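Local structure of signal recognition particle 19 kDa protein (Pyrococcus furiosus, 3DLU) at residues V34-R39 and E94-S99; L44-I49 and S82-L87. The protein probably binds directly to 7S RNA and mediates binding of SRP54, helping the archaeal signal recognition particle target nascent membrane proteins to the cytoplasmic membrane. All coordinates share one frame; numbering follows the deposited sequence.

Contact 1: V34-R39 and E94-S99; sequences VEEIVR and EFRRRS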
loop_
_atom_site.group_PDB
_atom_site.type_symbol
_atom_site.label_atom_id
_atom_site.label_comp_id
_atom_site.label_asym_id
_atom_site.label_seq_id
_atom_site.Cartn_x
_atom_site.Cartn_y
_atom_site.Cartn_z
ATOM N N VAL A 34 -9.730 -0.739 -9.230
ATOM C CA VAL A 34 -9.695 0.436 -8.364
ATOM C C VAL A 34 -9.926 1.719 -9.166
ATOM O O VAL A 34 -10.688 2.592 -8.741
ATOM C CB VAL A 34 -8.361 0.528 -7.589
ATOM C CG1 VAL A 34 -8.210 1.910 -6.962
ATOM C CG2 VAL A 34 -8.291 -0.563 -6.523
ATOM N N GLU A 35 -9.271 1.833 -10.318
ATOM C CA GLU A 35 -9.382 3.027 -11.154
ATOM C C GLU A 35 -10.798 3.194 -11.707
ATOM O O GLU A 35 -11.267 4.309 -11.901
ATOM C CB GLU A 35 -8.373 2.983 -12.305
ATOM N N GLU A 36 -11.482 2.084 -11.949
ATOM C CA GLU A 36 -12.857 2.160 -12.429
ATOM C C GLU A 36 -13.783 2.684 -11.333
ATOM O O GLU A 36 -14.703 3.460 -11.599
ATOM C CB GLU A 36 -13.343 0.785 -12.911
ATOM C CG GLU A 36 -12.746 0.338 -14.238
ATOM C CD GLU A 36 -13.272 -1.020 -14.670
ATOM O OE1 GLU A 36 -13.134 -1.975 -13.880
ATOM O OE2 GLU A 36 -13.835 -1.134 -15.783
ATOM N N ILE A 37 -13.551 2.225 -10.110
ATOM C CA ILE A 37 -14.309 2.687 -8.956
ATOM C C ILE A 37 -14.077 4.182 -8.738
ATOM O O ILE A 37 -15.012 4.927 -8.456
ATOM C CB ILE A 37 -13.923 1.876 -7.722
ATOM C CG1 ILE A 37 -14.405 0.429 -7.926
ATOM C CG2 ILE A 37 -14.516 2.473 -6.442
ATOM C CD1 ILE A 37 -13.797 -0.580 -6.954
ATOM N N VAL A 38 -12.833 4.621 -8.891
ATOM C CA VAL A 38 -12.536 6.036 -8.720
ATOM C C VAL A 38 -13.241 6.851 -9.806
ATOM O O VAL A 38 -13.868 7.875 -9.522
ATOM C CB VAL A 38 -11.025 6.314 -8.735
ATOM C CG1 VAL A 38 -10.755 7.819 -8.870
ATOM C CG2 VAL A 38 -10.375 5.756 -7.475
ATOM N N ARG A 39 -13.148 6.383 -11.044
ATOM C CA ARG A 39 -13.817 7.062 -12.149
ATOM C C ARG A 39 -15.323 7.155 -11.920
ATOM O O ARG A 39 -15.921 8.215 -12.131
ATOM C CB ARG A 39 -13.530 6.367 -13.483
ATOM C CG ARG A 39 -14.142 7.105 -14.659
ATOM C CD ARG A 39 -13.954 6.333 -15.954
ATOM N NE ARG A 39 -14.766 6.908 -17.023
ATOM C CZ ARG A 39 -14.923 6.365 -18.226
ATOM N NH1 ARG A 39 -14.324 5.220 -18.521
ATOM N NH2 ARG A 39 -15.681 6.969 -19.132
ATOM N N GLU A 94 -21.951 0.905 -17.155
ATOM C CA GLU A 94 -22.197 1.886 -18.201
ATOM C C GLU A 94 -20.904 2.314 -18.911
ATOM O O GLU A 94 -20.863 2.336 -20.148
ATOM C CB GLU A 94 -22.973 3.076 -17.631
ATOM C CG GLU A 94 -23.136 4.244 -18.570
ATOM C CD GLU A 94 -23.649 5.493 -17.855
ATOM O OE1 GLU A 94 -23.588 6.592 -18.448
ATOM O OE2 GLU A 94 -24.107 5.375 -16.700
ATOM N N PHE A 95 -19.852 2.640 -18.149
ATOM C CA PHE A 95 -18.542 2.963 -18.743
ATOM C C PHE A 95 -18.087 1.841 -19.659
ATOM O O PHE A 95 -17.567 2.078 -20.742
ATOM C CB PHE A 95 -17.430 3.082 -17.686
ATOM C CG PHE A 95 -17.566 4.241 -16.756
ATOM C CD1 PHE A 95 -18.185 5.408 -17.154
ATOM C CD2 PHE A 95 -17.028 4.167 -15.473
ATOM C CE1 PHE A 95 -18.287 6.484 -16.287
ATOM C CE2 PHE A 95 -17.126 5.234 -14.598
ATOM C CZ PHE A 95 -17.756 6.398 -15.005
ATOM N N ARG A 96 -18.230 0.610 -19.186
ATOM C CA ARG A 96 -17.750 -0.534 -19.949
ATOM C C ARG A 96 -18.527 -0.709 -21.258
ATOM O O ARG A 96 -17.942 -1.050 -22.281
ATOM C CB ARG A 96 -17.796 -1.808 -19.100
ATOM C CG ARG A 96 -16.751 -1.787 -17.975
ATOM C CD ARG A 96 -16.863 -3.048 -17.134
ATOM N NE ARG A 96 -15.778 -3.144 -16.168
ATOM C CZ ARG A 96 -15.577 -4.205 -15.397
ATOM N NH1 ARG A 96 -16.388 -5.263 -15.487
ATOM N NH2 ARG A 96 -14.567 -4.209 -14.538
ATOM N N ARG A 97 -19.835 -0.482 -21.222
ATOM C CA ARG A 97 -20.634 -0.541 -22.446
ATOM C C ARG A 97 -20.182 0.541 -23.427
ATOM O O ARG A 97 -20.111 0.309 -24.630
ATOM C CB ARG A 97 -22.124 -0.404 -22.129
ATOM C CG ARG A 97 -22.725 -1.677 -21.550
ATOM C CD ARG A 97 -24.104 -1.438 -20.955
ATOM N NE ARG A 97 -24.779 -2.698 -20.658
ATOM C CZ ARG A 97 -25.828 -2.810 -19.849
ATOM N NH1 ARG A 97 -26.319 -1.733 -19.241
ATOM N NH2 ARG A 97 -26.376 -4.002 -19.642
ATOM N N ARG A 98 -19.860 1.720 -22.911
ATOM C CA ARG A 98 -19.317 2.779 -23.768
ATOM C C ARG A 98 -17.981 2.385 -24.402
ATOM O O ARG A 98 -17.773 2.577 -25.596
ATOM C CB ARG A 98 -19.188 4.102 -23.008
ATOM C CG ARG A 98 -20.504 4.829 -22.836
ATOM C CD ARG A 98 -20.282 6.314 -22.548
ATOM N NE ARG A 98 -20.045 6.568 -21.130
ATOM C CZ ARG A 98 -21.014 6.784 -20.245
ATOM N NH1 ARG A 98 -22.280 6.780 -20.642
ATOM N NH2 ARG A 98 -20.720 7.006 -18.968
ATOM N N SER A 99 -17.087 1.800 -23.613
ATOM C CA SER A 99 -15.779 1.383 -24.121
ATOM C C SER A 99 -15.884 0.241 -25.111
ATOM O O SER A 99 -14.984 0.040 -25.932
ATOM C CB SER A 99 -14.871 0.953 -22.968
ATOM O OG SER A 99 -14.833 1.955 -21.978
HETATM O O HOH W 1 -15.966 4.376 -21.168
#
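Segments V34-R39 and E94-S99 are both helical, and they meet through E36 and R39 on one side and F95 and R96 on the other. Their axes come no closer than 11.8 Å and cross at 106°, nearly perpendicular; the nearest CA atoms, those of E36 and F95, are 8.5 Å apart, so long side chains bridge the gap. R96 grips the E36 carboxylate side-on. Its NE donates to E36 OE2 at 2.8 Å in an almost straight bond, met on the syn side but somewhat out of the carboxylate plane, while R96 NH2 reaches the syn lone pair of E36 OE1 at 2.7 Å. One bond to each oxygen, with the two planes nearly coplanar, should restrain the rotation of both groups. R39 takes a different route: with CG anti to the backbone N (chi1 -176°) and the chain extended to NE, it runs over a face of F95. The guanidinium lies flat on the ring, planes 10° apart, a stacked cation-pi pair with R39 CZ 3.8 Å from the F95 ring centroid; R39 CD adds a CH-pi contact on the same face. Beyond the ring, a water accepts from R39 NH1 and lies 2.8 Å from S99 OG. E36 OE1 also accepts from R33 N, and R96 NH1 donates to E30 O. The buried E36 carboxylate, held by several donors, would probably stay ionised, whereas the charge of exposed R39 is probably stabilised by the pi face of F95.

Contact 2: L44-I49 and S82-L87; sequences LKFKVI and SKSLKL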
loop_
_atom_site.group_PDB
_atom_site.type_symbol
_atom_site.label_atom_id
_atom_site.label_comp_id
_atom_site.label_asym_id
_atom_site.label_seq_id
_atom_site.Cartn_x
_atom_site.Cartn_y
_atom_site.Cartn_z
ATOM N N LEU A 44 -20.193 10.182 -10.235
ATOM C CA LEU A 44 -21.355 10.212 -9.341
ATOM C C LEU A 44 -21.315 11.399 -8.374
ATOM O O LEU A 44 -22.226 11.566 -7.554
ATOM C CB LEU A 44 -21.450 8.910 -8.532
ATOM C CG LEU A 44 -21.752 7.672 -9.393
ATOM C CD1 LEU A 44 -21.428 6.379 -8.653
ATOM C CD2 LEU A 44 -23.207 7.697 -9.862
ATOM N N LYS A 45 -20.253 12.191 -8.475
ATOM C CA LYS A 45 -20.043 13.374 -7.623
ATOM C C LYS A 45 -19.718 13.009 -6.178
ATOM O O LYS A 45 -20.017 13.766 -5.255
ATOM C CB LYS A 45 -21.251 14.305 -7.641
ATOM C CG LYS A 45 -21.856 14.529 -9.005
ATOM C CD LYS A 45 -21.316 15.716 -9.727
ATOM C CE LYS A 45 -22.410 16.267 -10.638
ATOM N NZ LYS A 45 -21.899 17.257 -11.601
ATOM N N PHE A 46 -19.126 11.843 -5.973
ATOM C CA PHE A 46 -18.666 11.479 -4.649
ATOM C C PHE A 46 -17.301 12.121 -4.498
ATOM O O PHE A 46 -16.670 12.483 -5.489
ATOM C CB PHE A 46 -18.547 9.957 -4.491
ATOM C CG PHE A 46 -19.851 9.210 -4.636
ATOM C CD1 PHE A 46 -21.070 9.873 -4.591
ATOM C CD2 PHE A 46 -19.851 7.831 -4.767
ATOM C CE1 PHE A 46 -22.268 9.176 -4.709
ATOM C CE2 PHE A 46 -21.051 7.117 -4.881
ATOM C CZ PHE A 46 -22.253 7.788 -4.855
ATOM N N LYS A 47 -16.840 12.297 -3.273
ATOM C CA LYS A 47 -15.510 12.856 -3.094
ATOM C C LYS A 47 -14.546 11.730 -2.758
ATOM O O LYS A 47 -14.830 10.920 -1.881
ATOM C CB LYS A 47 -15.514 13.914 -1.991
ATOM C CG LYS A 47 -14.148 14.533 -1.762
ATOM C CD LYS A 47 -14.214 15.643 -0.730
ATOM C CE LYS A 47 -12.914 16.441 -0.711
ATOM N NZ LYS A 47 -12.881 17.425 0.405
ATOM N N VAL A 48 -13.426 11.673 -3.474
ATOM C CA VAL A 48 -12.399 10.666 -3.222
ATOM C C VAL A 48 -11.358 11.166 -2.219
ATOM O O VAL A 48 -10.698 12.186 -2.441
ATOM C CB VAL A 48 -11.718 10.225 -4.526
ATOM C CG1 VAL A 48 -10.697 9.147 -4.258
ATOM C CG2 VAL A 48 -12.770 9.729 -5.514
ATOM N N ILE A 49 -11.232 10.426 -1.123
ATOM C CA ILE A 49 -10.382 10.779 0.016
ATOM C C ILE A 49 -9.026 10.053 -0.013
ATOM O O ILE A 49 -7.973 10.669 0.198
ATOM C CB ILE A 49 -11.119 10.469 1.342
ATOM C CG1 ILE A 49 -12.457 11.223 1.415
ATOM C CG2 ILE A 49 -10.242 10.759 2.560
ATOM C CD1 ILE A 49 -12.330 12.736 1.199
ATOM N N SER A 82 -24.313 1.008 1.105
ATOM C CA SER A 82 -24.950 -0.015 0.283
ATOM C C SER A 82 -25.465 0.578 -1.038
ATOM O O SER A 82 -25.218 0.036 -2.118
ATOM C CB SER A 82 -26.076 -0.708 1.051
ATOM O OG SER A 82 -26.677 -1.708 0.251
ATOM N N LYS A 83 -26.166 1.702 -0.958
ATOM C CA LYS A 83 -26.663 2.347 -2.167
ATOM C C LYS A 83 -25.525 2.895 -3.030
ATOM O O LYS A 83 -25.589 2.841 -4.257
ATOM C CB LYS A 83 -27.660 3.458 -1.834
ATOM C CG LYS A 83 -28.110 4.255 -3.051
ATOM C CD LYS A 83 -28.712 3.344 -4.130
ATOM C CE LYS A 83 -29.325 4.162 -5.264
ATOM N NZ LYS A 83 -29.863 3.317 -6.383
ATOM N N SER A 84 -24.493 3.438 -2.393
ATOM C CA SER A 84 -23.342 3.949 -3.134
ATOM C C SER A 84 -22.630 2.838 -3.923
ATOM O O SER A 84 -22.184 3.064 -5.040
ATOM C CB SER A 84 -22.354 4.642 -2.179
ATOM O OG SER A 84 -22.955 5.764 -1.542
ATOM N N LEU A 85 -22.471 1.663 -3.320
ATOM C CA LEU A 85 -21.863 0.526 -4.014
ATOM C C LEU A 85 -22.666 0.134 -5.251
ATOM O O LEU A 85 -22.097 -0.151 -6.304
ATOM C CB LEU A 85 -21.725 -0.684 -3.096
ATOM C CG LEU A 85 -20.712 -0.600 -1.946
ATOM C CD1 LEU A 85 -20.777 -1.852 -1.084
ATOM C CD2 LEU A 85 -19.285 -0.359 -2.469
ATOM N N LYS A 86 -23.987 0.109 -5.119
ATOM C CA LYS A 86 -24.844 -0.199 -6.278
ATOM C C LYS A 86 -24.701 0.865 -7.379
ATOM O O LYS A 86 -24.574 0.540 -8.566
ATOM C CB LYS A 86 -26.309 -0.337 -5.849
ATOM C CG LYS A 86 -26.588 -1.576 -4.982
ATOM C CD LYS A 86 -27.972 -1.487 -4.345
ATOM C CE LYS A 86 -28.218 -2.645 -3.394
ATOM N NZ LYS A 86 -29.442 -2.423 -2.584
ATOM N N LEU A 87 -24.709 2.139 -6.991
ATOM C CA LEU A 87 -24.563 3.218 -7.960
ATOM C C LEU A 87 -23.227 3.104 -8.680
ATOM O O LEU A 87 -23.141 3.305 -9.892
ATOM C CB LEU A 87 -24.648 4.580 -7.268
ATOM C CG LEU A 87 -26.038 4.983 -6.778
ATOM C CD1 LEU A 87 -25.909 6.159 -5.815
ATOM C CD2 LEU A 87 -26.900 5.348 -7.984
#
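L44 and F46 lie in the turn linking helix 34-43 to strand 47-56, and they meet S84 and L87 on helix 81-100, which packs beside that turn in the beta-alpha-beta-beta-alpha fold of SRP19. K45 ends helix 34-43 in a Schellman motif, with positive phi (71°) and two bonds back into the last turn. On either side of it in sequence, L44 and F46 stack together, L44 CB lying 3.8 Å above the plane of the F46 ring and over its centre. F46 CG is anti to the carbonyl carbon (chi1 -63°), which carries the ring toward helix 81-100. Along S82-L87, the first residue to take part is S84. Its CB is 3.9 Å from F46 CE2, approaching the ring obliquely, and its OG lies beside the same end of the ring. That hydroxyl is satisfied elsewhere, by S77 OG and G80 O, so the serine offers F46 a small surface while its polar atom is engaged with the loop before the helix. The contact buries 174 Å² in all, and it is apolar in character, with no hydrogen bond between the segments. I88, on the same helix, touches both L44 and F46 and extends the hydrophobic patch. Replacing F46 by an alanine would probably open a gap between L44, S84 and L87, with the L87 branch losing its aromatic neighbour. One turn on from S84, L87 serves both partners. L87 CD1 meets the edge of the F46 ring near its plane, 4.1 Å from F46 CZ, and the two side chains cross at about a right angle. At the other end of L87, L44 CD1 rests 3.9 Å from L87 CB and 3.7 Å from the backbone O of L87.

How the contacts relate
From the N terminus, strand 3-6 is followed by helix 34-43, whose first part supplies V34-R39 to contact 1. The chain then turns through L44-I49, the first half of contact 2, into strand 47-56; strand 68-76 follows before helix 81-100. That last helix closes contact 2 near its start, at S82-L87, and contact 1 near its end, at E94-S99. The shorter loop therefore lies wholly within the longer one, and the two do not cross. With centres 13 Å apart and no touch between them, the contacts tie helix 81-100 at two places along its length: to helix 34-43 and to the turn leading into strand 47-56, an outermost strand of the antiparallel sheet within this chain.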